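Long-range contacts in C381 turret protein (Sulfolobus turreted icosahedral virus, PDB 4IND), which forms part of the pentameric turrets of an archaeal icosahedral virus, each chain folding into three successive jelly rolls, and is probably used in host recognition: residues 6-11 with 35-40; 104-109 with 161-166; 275-280 with 364-369. All blocks are in the same frame, centred on the assembly; numbering follows the deposited sequence. Where two conformers were deposited one is given.

Contact 1: 6-11 with 35-40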
ATOM      1  N   LEU A   6     -35.376 -16.185 -32.604  1.00 86.84           N
ATOM      2  CA  LEU A   6     -34.495 -15.068 -32.280  1.00 90.12           C
ATOM      3  C   LEU A   6     -33.117 -15.535 -31.794  1.00 84.85           C
ATOM      4  O   LEU A   6     -32.098 -14.900 -32.086  1.00 85.92           O
ATOM      5  CB  LEU A   6     -35.145 -14.150 -31.241  1.00 96.07           C
ATOM      6  CG  LEU A   6     -34.513 -12.762 -31.099  1.00 98.61           C
ATOM      7  CD1 LEU A   6     -34.482 -12.064 -32.447  1.00103.50           C
ATOM      8  CD2 LEU A   6     -35.251 -11.916 -30.067  1.00 99.69           C
ATOM      9  N   GLY A   7     -33.085 -16.644 -31.057  1.00 74.37           N
ATOM     10  CA  GLY A   7     -31.828 -17.208 -30.596  1.00 57.03           C
ATOM     11  C   GLY A   7     -31.094 -17.917 -31.719  1.00 54.22           C
ATOM     12  O   GLY A   7     -31.726 -18.457 -32.624  1.00 55.64           O
ATOM     13  N   GLN A   8     -29.765 -17.902 -31.665  1.00 39.57           N
ATOM     14  CA  GLN A   8     -28.925 -18.600 -32.643  1.00 42.35           C
ATOM     15  C   GLN A   8     -27.935 -19.505 -31.932  1.00 42.90           C
ATOM     16  O   GLN A   8     -27.649 -19.298 -30.761  1.00 43.98           O
ATOM     17  CB  GLN A   8     -28.113 -17.597 -33.458  1.00 40.44           C
ATOM     18  CG  GLN A   8     -28.931 -16.588 -34.209  1.00 48.90           C
ATOM     19  CD  GLN A   8     -28.049 -15.605 -34.924  1.00 54.96           C
ATOM     20  OE1 GLN A   8     -27.450 -15.925 -35.947  1.00 64.24           O
ATOM     21  NE2 GLN A   8     -27.941 -14.407 -34.379  1.00 54.77           N
ATOM     22  N   SER A   9     -27.391 -20.488 -32.645  1.00 35.93           N
ATOM     23  CA  SER A   9     -26.302 -21.282 -32.104  1.00 35.24           C
ATOM     24  C   SER A   9     -24.967 -20.625 -32.461  1.00 33.95           C
ATOM     25  O   SER A   9     -24.867 -19.881 -33.430  1.00 36.39           O
ATOM     26  CB  SER A   9     -26.362 -22.710 -32.651  1.00 41.77           C
ATOM     27  OG  SER A   9     -26.045 -22.717 -34.024  1.00 51.74           O
ATOM     28  N   PHE A  10     -23.944 -20.856 -31.650  1.00 33.46           N
ATOM     29  CA  PHE A  10     -22.621 -20.330 -31.971  1.00 29.46           C
ATOM     30  C   PHE A  10     -21.524 -21.233 -31.442  1.00 29.38           C
ATOM     31  O   PHE A  10     -21.656 -21.812 -30.354  1.00 27.41           O
ATOM     32  CB  PHE A  10     -22.443 -18.875 -31.467  1.00 28.23           C
ATOM     33  CG  PHE A  10     -22.450 -18.733 -29.961  1.00 26.12           C
ATOM     34  CD1 PHE A  10     -21.280 -18.464 -29.270  1.00 28.06           C
ATOM     35  CD2 PHE A  10     -23.634 -18.841 -29.241  1.00 31.30           C
ATOM     36  CE1 PHE A  10     -21.278 -18.315 -27.872  1.00 29.13           C
ATOM     37  CE2 PHE A  10     -23.650 -18.692 -27.856  1.00 26.19           C
ATOM     38  CZ  PHE A  10     -22.469 -18.417 -27.164  1.00 28.49           C
ATOM     39  N   PRO A  11     -20.428 -21.356 -32.210  1.00 30.79           N
ATOM     40  CA  PRO A  11     -19.283 -22.171 -31.777  1.00 32.19           C
ATOM     41  C   PRO A  11     -18.491 -21.387 -30.751  1.00 32.17           C
ATOM     42  O   PRO A  11     -18.309 -20.152 -30.902  1.00 27.65           O
ATOM     43  CB  PRO A  11     -18.468 -22.323 -33.064  1.00 36.60           C
ATOM     44  CG  PRO A  11     -18.752 -21.052 -33.821  1.00 32.83           C
ATOM     45  CD  PRO A  11     -20.206 -20.741 -33.530  1.00 32.48           C
ATOM     46  N   ILE A  35     -16.941 -15.905 -28.470  1.00 19.06           N
ATOM     47  CA  ILE A  35     -17.884 -14.968 -27.854  1.00 23.21           C
ATOM     48  C   ILE A  35     -18.819 -14.215 -28.813  1.00 20.40           C
ATOM     49  O   ILE A  35     -19.711 -13.505 -28.376  1.00 24.31           O
ATOM     50  CB  ILE A  35     -17.157 -13.962 -26.949  1.00 28.73           C
ATOM     51  CG1 ILE A  35     -16.224 -13.057 -27.751  1.00 22.11           C
ATOM     52  CG2 ILE A  35     -16.380 -14.697 -25.854  1.00 28.34           C
ATOM     53  CD1 ILE A  35     -15.543 -11.957 -26.898  1.00 22.08           C
ATOM     54  N   PHE A  36     -18.626 -14.391 -30.115  1.00 25.42           N
ATOM     55  CA  PHE A  36     -19.473 -13.706 -31.089  1.00 24.37           C
ATOM     56  C   PHE A  36     -20.597 -14.604 -31.601  1.00 24.21           C
ATOM     57  O   PHE A  36     -20.352 -15.749 -31.984  1.00 28.70           O
ATOM     58  CB  PHE A  36     -18.628 -13.144 -32.253  1.00 19.45           C
ATOM     59  CG  PHE A  36     -19.427 -12.340 -33.254  1.00 26.66           C
ATOM     60  CD1 PHE A  36     -19.783 -11.025 -32.984  1.00 28.88           C
ATOM     61  CD2 PHE A  36     -19.801 -12.899 -34.465  1.00 29.34           C
ATOM     62  CE1 PHE A  36     -20.510 -10.281 -33.901  1.00 27.61           C
ATOM     63  CE2 PHE A  36     -20.529 -12.174 -35.400  1.00 32.24           C
ATOM     64  CZ  PHE A  36     -20.881 -10.855 -35.124  1.00 33.60           C
ATOM     65  N   VAL A  37     -21.822 -14.080 -31.601  1.00 27.94           N
ATOM     66  CA  VAL A  37     -23.000 -14.816 -32.024  1.00 30.10           C
ATOM     67  C   VAL A  37     -23.533 -14.138 -33.271  1.00 33.87           C
ATOM     68  O   VAL A  37     -23.796 -12.937 -33.266  1.00 31.24           O
ATOM     69  CB  VAL A  37     -24.094 -14.817 -30.921  1.00 33.41           C
ATOM     70  CG1 VAL A  37     -25.301 -15.657 -31.343  1.00 32.62           C
ATOM     71  CG2 VAL A  37     -23.513 -15.297 -29.589  1.00 23.99           C
ATOM     72  N   GLY A  38     -23.696 -14.913 -34.342  1.00 28.29           N
ATOM     73  CA  GLY A  38     -24.240 -14.396 -35.589  1.00 34.18           C
ATOM     74  C   GLY A  38     -23.225 -14.446 -36.718  1.00 34.52           C
ATOM     75  O   GLY A  38     -22.156 -15.006 -36.577  1.00 38.26           O
ATOM     76  N   SER A  39     -23.586 -13.845 -37.845  0.58 41.37           N
ATOM     77  CA  SER A  39     -22.719 -13.790 -39.011  0.58 36.78           C
ATOM     78  C   SER A  39     -22.007 -12.446 -39.089  0.58 35.27           C
ATOM     79  O   SER A  39     -22.364 -11.496 -38.391  0.58 32.22           O
ATOM     80  CB  SER A  39     -23.539 -14.019 -40.283  0.58 43.55           C
ATOM     81  OG  SER A  39     -24.085 -15.325 -40.310  0.58 45.73           O
ATOM     82  N   TYR A  40     -20.990 -12.363 -39.943  1.00 31.56           N
ATOM     83  CA  TYR A  40     -20.345 -11.089 -40.195  1.00 26.01           C
ATOM     84  C   TYR A  40     -19.887 -11.052 -41.629  1.00 35.50           C
ATOM     85  O   TYR A  40     -19.795 -12.086 -42.282  1.00 35.99           O
ATOM     86  CB  TYR A  40     -19.182 -10.857 -39.248  1.00 26.63           C
ATOM     87  CG  TYR A  40     -17.982 -11.718 -39.533  1.00 32.29           C
ATOM     88  CD1 TYR A  40     -17.010 -11.306 -40.439  1.00 28.67           C
ATOM     89  CD2 TYR A  40     -17.812 -12.932 -38.884  1.00 35.19           C
ATOM     90  CE1 TYR A  40     -15.897 -12.093 -40.688  1.00 36.22           C
ATOM     91  CE2 TYR A  40     -16.712 -13.723 -39.128  1.00 36.50           C
ATOM     92  CZ  TYR A  40     -15.753 -13.292 -40.021  1.00 27.95           C
ATOM     93  OH  TYR A  40     -14.644 -14.067 -40.277  1.00 38.62           O
TER
HETATM   94  O   HOH W   1     -26.829 -14.206 -38.188  1.00 44.83           O
HETATM   95  O   HOH W   2     -23.356 -17.731 -34.705  1.00 39.93           O
HETATM   96  O   HOH W   3     -18.166 -17.424 -31.360  1.00 24.21           O
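Gln8 comes down on the turn after Val37 with its amide. Its CB rests against Val37 CG1 at 4.0 Å, and beyond CG the chain runs on extended until the amide lies beside Gly38, OE1 3.6 Å from Gly38 CA. Gly38 itself has a positive phi (115°). Water 1 donates to Gln8 OE1 (2.9 Å) and accepts from the backbone N of Ser39. At Ser9 the backbone does the work: water 2 donates to Ser9 O and accepts from Gly38 N, both at 2.9 Å. Phe10 supplies the apolar half. With CG set between the backbone N and the carbonyl carbon (chi1 66°), its ring lies under Val37, whose CG2 stands over the middle of one face, 3.6 Å from the ring centroid and 13° off the normal, a CH-pi contact. At the end of the segment water 3 sits 2.8 Å from both Pro11 O and Phe36 O, and may share its protons among more acceptors than these. Gln8 N is bonded to Asn52 of a neighbouring subunit, while strand 36-37 belongs to the 36-37/67-71/130-134 sheet. The polar link between the two segments is therefore water-mediated, the direct contact being mainly apolar at Val37 and Phe10, while strand 9-11 makes its own parallel strand pairing with the neighbouring subunit.

Contact 2: 104-109 with 161-166; sequences NTMTYS and IHTSGN
Thr105 and Asn166 both carry their first side-chain branch between backbone N and carbonyl carbon (chi1 52° in each), and this brings Thr105 OG1 to Asn166 OD1, a hydrogen bond of 2.9 Å. The hydroxyl donates from above the amide plane, 41° out of it, and the two side chains cross at about a right angle. Met106, its CG turned away from the carbonyl carbon (chi1 -62°), lies alongside Thr163 pointing the same way. Its CG is 3.4 Å from Asn166 O and its CB packs on Ile161 CG2; Phe255 and Val243 add to this apolar patch. Next along, Thr107 and His162 form a single antiparallel, hydrogen-bonded bridge: Thr107 N gives to His162 O at 3.1 Å, on a lone pair, and His162 N gives back to Thr107 O at 2.9 Å. The His162 imidazole turns its edge to Thr107 O, and water 4 accepts from Ser109 N and, weakly, from His162 NE2. Tyr108 lies beside Ile161, with Ile161 CG1 3.8 Å from CE1 at the ring edge, while its hydroxyl is bonded to Tyr119 O. The turn at 163-166 is tied from within, since Thr163 OG1 accepts from Gly165 N in an ST turn and donates to Asn166 O at 2.8 Å. Residues 104-109 of the first galactose-binding-like domain are thus tied to outer strand 155-163 of the second by two backbone bonds, one side-chain bond and the packing of Met106 and Tyr108, with no other chain involved.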
ATOM      1  N   ASN A 104     -31.350  -3.051 -19.114  1.00 32.11           N
ATOM      2  CA  ASN A 104     -31.904  -3.460 -20.401  1.00 34.77           C
ATOM      3  C   ASN A 104     -32.811  -2.410 -21.023  1.00 40.38           C
ATOM      4  O   ASN A 104     -33.639  -2.730 -21.885  1.00 31.33           O
ATOM      5  CB  ASN A 104     -32.629  -4.797 -20.290  1.00 40.10           C
ATOM      6  CG  ASN A 104     -33.719  -4.780 -19.261  1.00 43.64           C
ATOM      7  OD1 ASN A 104     -34.368  -3.757 -19.029  1.00 52.70           O
ATOM      8  ND2 ASN A 104     -33.921  -5.913 -18.612  1.00 54.33           N
ATOM      9  N   THR A 105     -32.675  -1.159 -20.578  1.00 34.46           N
ATOM     10  CA  THR A 105     -33.479  -0.067 -21.144  1.00 31.90           C
ATOM     11  C   THR A 105     -32.640   1.121 -21.619  1.00 37.21           C
ATOM     12  O   THR A 105     -32.984   1.754 -22.607  1.00 35.37           O
ATOM     13  CB  THR A 105     -34.542   0.445 -20.170  1.00 38.14           C
ATOM     14  OG1 THR A 105     -33.916   0.759 -18.920  1.00 36.66           O
ATOM     15  CG2 THR A 105     -35.634  -0.593 -19.948  1.00 39.50           C
ATOM     16  N   MET A 106     -31.555   1.430 -20.921  1.00 34.56           N
ATOM     17  CA  MET A 106     -30.763   2.607 -21.276  1.00 32.70           C
ATOM     18  C   MET A 106     -29.928   2.317 -22.507  1.00 36.07           C
ATOM     19  O   MET A 106     -29.477   1.190 -22.710  1.00 30.30           O
ATOM     20  CB  MET A 106     -29.891   3.057 -20.087  1.00 29.76           C
ATOM     21  CG  MET A 106     -30.732   3.457 -18.883  1.00 35.31           C
ATOM     22  SD  MET A 106     -29.799   4.173 -17.516  1.00 34.25           S
ATOM     23  CE  MET A 106     -28.611   2.878 -17.256  1.00 25.30           C
ATOM     24  N   THR A 107     -29.746   3.332 -23.347  1.00 31.32           N
ATOM     25  CA  THR A 107     -29.125   3.125 -24.659  1.00 30.61           C
ATOM     26  C   THR A 107     -28.018   4.109 -25.000  1.00 32.87           C
ATOM     27  O   THR A 107     -27.936   5.207 -24.427  1.00 29.08           O
ATOM     28  CB  THR A 107     -30.185   3.251 -25.782  1.00 28.86           C
ATOM     29  OG1 THR A 107     -30.865   4.503 -25.670  1.00 35.62           O
ATOM     30  CG2 THR A 107     -31.218   2.132 -25.701  1.00 34.00           C
ATOM     31  N   TYR A 108     -27.183   3.705 -25.956  1.00 24.48           N
ATOM     32  CA  TYR A 108     -26.305   4.623 -26.671  1.00 29.80           C
ATOM     33  C   TYR A 108     -26.921   4.882 -28.035  1.00 36.43           C
ATOM     34  O   TYR A 108     -27.488   3.974 -28.653  1.00 30.77           O
ATOM     35  CB  TYR A 108     -24.930   4.000 -26.873  1.00 26.08           C
ATOM     36  CG  TYR A 108     -24.152   3.772 -25.602  1.00 29.90           C
ATOM     37  CD1 TYR A 108     -24.194   4.695 -24.559  1.00 27.08           C
ATOM     38  CD2 TYR A 108     -23.362   2.639 -25.447  1.00 29.63           C
ATOM     39  CE1 TYR A 108     -23.466   4.487 -23.404  1.00 32.84           C
ATOM     40  CE2 TYR A 108     -22.631   2.423 -24.285  1.00 31.79           C
ATOM     41  CZ  TYR A 108     -22.688   3.358 -23.278  1.00 28.69           C
ATOM     42  OH  TYR A 108     -21.971   3.149 -22.128  1.00 30.61           O
ATOM     43  N   SER A 109     -26.810   6.118 -28.509  1.00 25.92           N
ATOM     44  CA  SER A 109     -27.229   6.467 -29.856  1.00 30.86           C
ATOM     45  C   SER A 109     -25.976   6.705 -30.717  1.00 31.88           C
ATOM     46  O   SER A 109     -25.161   7.569 -30.429  1.00 36.79           O
ATOM     47  CB  SER A 109     -28.142   7.696 -29.823  1.00 33.97           C
ATOM     48  OG  SER A 109     -28.538   8.048 -31.124  1.00 41.86           O
ATOM     49  N   ILE A 161     -24.992   8.180 -22.051  1.00 31.55           N
ATOM     50  CA  ILE A 161     -25.984   7.187 -21.661  1.00 29.21           C
ATOM     51  C   ILE A 161     -27.353   7.827 -21.669  1.00 29.27           C
ATOM     52  O   ILE A 161     -27.588   8.835 -20.999  1.00 32.15           O
ATOM     53  CB  ILE A 161     -25.730   6.609 -20.251  1.00 27.96           C
ATOM     54  CG1 ILE A 161     -24.298   6.106 -20.101  1.00 28.12           C
ATOM     55  CG2 ILE A 161     -26.738   5.496 -19.936  1.00 26.25           C
ATOM     56  CD1 ILE A 161     -23.891   5.845 -18.640  1.00 20.75           C
ATOM     57  N   HIS A 162     -28.273   7.249 -22.431  1.00 25.78           N
ATOM     58  CA  HIS A 162     -29.617   7.817 -22.530  1.00 30.51           C
ATOM     59  C   HIS A 162     -30.629   7.077 -21.679  1.00 35.20           C
ATOM     60  O   HIS A 162     -30.710   5.843 -21.722  1.00 31.73           O
ATOM     61  CB  HIS A 162     -30.124   7.797 -23.988  1.00 29.88           C
ATOM     62  CG  HIS A 162     -29.316   8.637 -24.913  1.00 43.85           C
ATOM     63  ND1 HIS A 162     -29.573   9.977 -25.115  1.00 50.52           N
ATOM     64  CD2 HIS A 162     -28.247   8.343 -25.690  1.00 36.01           C
ATOM     65  CE1 HIS A 162     -28.706  10.466 -25.978  1.00 45.31           C
ATOM     66  NE2 HIS A 162     -27.890   9.492 -26.348  1.00 41.79           N
ATOM     67  N   THR A 163     -31.450   7.839 -20.958  1.00 29.33           N
ATOM     68  CA  THR A 163     -32.534   7.235 -20.197  1.00 35.67           C
ATOM     69  C   THR A 163     -33.787   8.043 -20.359  1.00 40.93           C
ATOM     70  O   THR A 163     -33.748   9.265 -20.564  1.00 42.62           O
ATOM     71  CB  THR A 163     -32.196   7.068 -18.683  1.00 35.71           C
ATOM     72  OG1 THR A 163     -33.320   6.473 -18.021  1.00 35.53           O
ATOM     73  CG2 THR A 163     -31.882   8.443 -18.026  1.00 32.05           C
ATOM     74  N   SER A 164     -34.923   7.373 -20.285  1.00 38.60           N
ATOM     75  CA  SER A 164     -36.167   8.095 -20.298  1.00 42.98           C
ATOM     76  C   SER A 164     -36.967   7.815 -19.026  1.00 43.43           C
ATOM     77  O   SER A 164     -38.178   8.026 -18.991  1.00 47.04           O
ATOM     78  CB  SER A 164     -36.966   7.755 -21.558  1.00 45.73           C
ATOM     79  OG  SER A 164     -37.153   6.360 -21.652  1.00 56.15           O
ATOM     80  N   GLY A 165     -36.293   7.354 -17.974  1.00 38.41           N
ATOM     81  CA  GLY A 165     -36.969   7.179 -16.697  1.00 41.40           C
ATOM     82  C   GLY A 165     -36.762   5.848 -15.986  1.00 39.29           C
ATOM     83  O   GLY A 165     -37.209   5.672 -14.856  1.00 42.60           O
ATOM     84  N   ASN A 166     -36.111   4.901 -16.644  1.00 34.25           N
ATOM     85  CA  ASN A 166     -35.698   3.683 -15.958  1.00 32.58           C
ATOM     86  C   ASN A 166     -34.334   3.233 -16.428  1.00 35.89           C
ATOM     87  O   ASN A 166     -33.775   3.812 -17.363  1.00 40.06           O
ATOM     88  CB  ASN A 166     -36.745   2.576 -16.095  1.00 42.05           C
ATOM     89  CG  ASN A 166     -37.136   2.339 -17.520  1.00 48.85           C
ATOM     90  OD1 ASN A 166     -36.288   2.375 -18.412  1.00 50.51           O
ATOM     91  ND2 ASN A 166     -38.426   2.112 -17.759  1.00 52.01           N
TER
HETATM   92  O   HOH W   4     -25.363   7.917 -27.053  1.00 30.40           O

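Contact 3: 275-280 with 364-369; sequences SVTLSG and SVTITL
Ser275 and Thr368 face each other across two antiparallel strands and join hydroxyls, Ser275 OG to Thr368 OG1 at 2.9 Å. One step along the same face Thr277 OG1 meets Thr366 OG1, again at 2.9 Å; in both pairs either oxygen could be the donor. In Thr277 and Thr366 alike, OG1 sits opposite the carbonyl carbon (chi1 -66° in both), leaving it beside the backbone N and turned to the partner strand. These are the non-hydrogen-bonded pairs, so the hydroxyls supply the cross-strand polar link that the backbone does not make there. The backbone bonds belong to the residues between. Val276 N gives to Ile367 O and Ile367 N returns to Val276 O at 3.0 Å, while Leu278 N reaches Val365 O at 2.7 Å and Val365 N reaches Leu278 O at 2.8 Å. All four are fairly straight.

The strands, 266-278 and 365-377, are an outer strand and its neighbour in one of the two four-stranded sheets of the C-terminal jelly roll, the nucleoplasmin-like/VP domain. Several carbonyl oxygens have a second, weaker partner: Ile367 O also takes a CA-H contact from Ser275 at 3.3 Å, and Val276 O one from Thr366. On the opposite face the groups are apolar. Leu278 CD1 lies 4.2 Å from Ile367 CD1, the two side chains crossing at a slant, and Val276 CB packs against Ile367 CG1. Val283 lies against Val276 and Leu278, Val311 against Leu278 and Val365, and Cys314 against Ile367, so this face looks into the sandwich. Toward the end of the pairing Thr277 CG2 touches Ser364 CB at 3.9 Å, and beyond Leu278 Ser279 CB meets the same atom.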
ATOM      1  N   SER A 275     -30.271  24.960  21.580  1.00 52.31           N
ATOM      2  CA  SER A 275     -30.948  25.091  22.862  1.00 52.62           C
ATOM      3  C   SER A 275     -32.151  24.173  22.959  1.00 55.10           C
ATOM      4  O   SER A 275     -32.797  23.860  21.956  1.00 61.68           O
ATOM      5  CB  SER A 275     -31.373  26.533  23.117  1.00 55.59           C
ATOM      6  OG  SER A 275     -30.253  27.321  23.467  1.00 59.70           O
ATOM      7  N   VAL A 276     -32.434  23.733  24.179  1.00 47.65           N
ATOM      8  CA  VAL A 276     -33.582  22.877  24.441  1.00 50.16           C
ATOM      9  C   VAL A 276     -34.239  23.351  25.715  1.00 60.81           C
ATOM     10  O   VAL A 276     -33.575  23.530  26.740  1.00 62.87           O
ATOM     11  CB  VAL A 276     -33.176  21.406  24.588  1.00 50.02           C
ATOM     12  CG1 VAL A 276     -34.373  20.578  25.009  1.00 60.57           C
ATOM     13  CG2 VAL A 276     -32.607  20.892  23.280  1.00 42.99           C
ATOM     14  N   THR A 277     -35.545  23.576  25.651  1.00 60.89           N
ATOM     15  CA  THR A 277     -36.285  24.029  26.815  1.00 59.60           C
ATOM     16  C   THR A 277     -37.065  22.885  27.430  1.00 60.63           C
ATOM     17  O   THR A 277     -37.852  22.219  26.751  1.00 67.70           O
ATOM     18  CB  THR A 277     -37.230  25.186  26.465  1.00 58.85           C
ATOM     19  OG1 THR A 277     -36.455  26.327  26.082  1.00 61.13           O
ATOM     20  CG2 THR A 277     -38.085  25.551  27.655  1.00 59.83           C
ATOM     21  N   LEU A 278     -36.841  22.662  28.721  1.00 58.44           N
ATOM     22  CA  LEU A 278     -37.418  21.522  29.416  1.00 58.98           C
ATOM     23  C   LEU A 278     -38.484  21.985  30.383  1.00 65.21           C
ATOM     24  O   LEU A 278     -38.268  22.916  31.158  1.00 65.25           O
ATOM     25  CB  LEU A 278     -36.328  20.747  30.167  1.00 60.84           C
ATOM     26  CG  LEU A 278     -35.178  20.211  29.307  1.00 58.34           C
ATOM     27  CD1 LEU A 278     -34.035  19.694  30.173  1.00 44.86           C
ATOM     28  CD2 LEU A 278     -35.667  19.128  28.355  1.00 59.44           C
ATOM     29  N   SER A 279     -39.636  21.330  30.353  1.00 70.08           N
ATOM     30  CA  SER A 279     -40.733  21.716  31.228  1.00 71.63           C
ATOM     31  C   SER A 279     -41.510  20.513  31.754  1.00 76.12           C
ATOM     32  O   SER A 279     -42.743  20.509  31.744  1.00 78.95           O
ATOM     33  CB  SER A 279     -41.672  22.673  30.496  1.00 74.75           C
ATOM     34  OG  SER A 279     -42.100  22.108  29.268  1.00 80.02           O
ATOM     35  N   GLY A 280     -40.785  19.496  32.214  1.00 75.92           N
ATOM     36  CA  GLY A 280     -41.401  18.360  32.880  1.00 76.00           C
ATOM     37  C   GLY A 280     -41.466  17.077  32.068  1.00 67.79           C
ATOM     38  O   GLY A 280     -41.677  15.996  32.619  1.00 61.62           O
ATOM     39  N   SER A 364     -39.667  26.156  33.700  1.00 81.55           N
ATOM     40  CA  SER A 364     -38.907  25.483  32.657  1.00 78.08           C
ATOM     41  C   SER A 364     -37.418  25.783  32.794  1.00 74.19           C
ATOM     42  O   SER A 364     -37.032  26.804  33.358  1.00 71.85           O
ATOM     43  CB  SER A 364     -39.414  25.901  31.273  1.00 77.46           C
ATOM     44  OG  SER A 364     -39.156  27.273  31.032  1.00 78.86           O
ATOM     45  N   VAL A 365     -36.590  24.872  32.286  1.00 68.66           N
ATOM     46  CA  VAL A 365     -35.143  25.045  32.286  1.00 62.02           C
ATOM     47  C   VAL A 365     -34.644  24.955  30.854  1.00 61.12           C
ATOM     48  O   VAL A 365     -35.034  24.050  30.107  1.00 52.59           O
ATOM     49  CB  VAL A 365     -34.443  23.941  33.091  1.00 64.38           C
ATOM     50  CG1 VAL A 365     -32.970  24.276  33.288  1.00 61.43           C
ATOM     51  CG2 VAL A 365     -35.124  23.732  34.420  1.00 70.94           C
ATOM     52  N   THR A 366     -33.781  25.890  30.472  1.00 60.09           N
ATOM     53  CA  THR A 366     -33.213  25.885  29.132  1.00 59.73           C
ATOM     54  C   THR A 366     -31.733  25.537  29.196  1.00 55.09           C
ATOM     55  O   THR A 366     -30.953  26.202  29.878  1.00 57.87           O
ATOM     56  CB  THR A 366     -33.398  27.247  28.420  1.00 61.53           C
ATOM     57  OG1 THR A 366     -34.790  27.490  28.193  1.00 67.48           O
ATOM     58  CG2 THR A 366     -32.668  27.252  27.084  1.00 52.91           C
ATOM     59  N   ILE A 367     -31.357  24.483  28.489  1.00 47.18           N
ATOM     60  CA  ILE A 367     -29.965  24.083  28.394  1.00 48.09           C
ATOM     61  C   ILE A 367     -29.483  24.293  26.974  1.00 47.54           C
ATOM     62  O   ILE A 367     -30.273  24.283  26.031  1.00 55.95           O
ATOM     63  CB  ILE A 367     -29.786  22.614  28.765  1.00 40.81           C
ATOM     64  CG1 ILE A 367     -30.641  21.745  27.850  1.00 49.19           C
ATOM     65  CG2 ILE A 367     -30.174  22.376  30.217  1.00 52.11           C
ATOM     66  CD1 ILE A 367     -30.459  20.264  28.090  1.00 51.67           C
ATOM     67  N   THR A 368     -28.183  24.486  26.822  1.00 44.70           N
ATOM     68  CA  THR A 368     -27.618  24.734  25.510  1.00 43.42           C
ATOM     69  C   THR A 368     -26.483  23.773  25.253  1.00 47.28           C
ATOM     70  O   THR A 368     -25.529  23.713  26.033  1.00 45.44           O
ATOM     71  CB  THR A 368     -27.125  26.177  25.384  1.00 49.32           C
ATOM     72  OG1 THR A 368     -28.238  27.068  25.534  1.00 54.09           O
ATOM     73  CG2 THR A 368     -26.475  26.407  24.019  1.00 47.24           C
ATOM     74  N   LEU A 369     -26.610  23.014  24.163  1.00 38.57           N
ATOM     75  CA  LEU A 369     -25.602  22.078  23.739  1.00 38.36           C
ATOM     76  C   LEU A 369     -24.700  22.779  22.733  1.00 41.93           C
ATOM     77  O   LEU A 369     -25.175  23.463  21.837  1.00 38.89           O
ATOM     78  CB  LEU A 369     -26.264  20.871  23.066  1.00 35.08           C
ATOM     79  CG  LEU A 369     -25.343  19.889  22.350  1.00 35.49           C
ATOM     80  CD1 LEU A 369     -24.486  19.169  23.361  1.00 34.47           C
ATOM     81  CD2 LEU A 369     -26.142  18.888  21.496  1.00 33.55           C
TER

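In the fold
The three contacts follow one another along the chain without overlapping, and each has a different job in the triple jelly roll. Contact 1 lies at the subunit interface, contact 2 joins the first domain to the second, and contact 3 pairs two strands inside the third; no neighbouring chain touches the last two. Centres of contacts 1 and 2 are 25 Å apart on the same side of the chain's centre, their nearest atoms about 12 Å apart. Contact 3 is on the opposite side, its centre 74 Å from that of contact 1 and 54 Å from that of contact 2. None of their residues is among those lining the dihydrogenphosphate pockets.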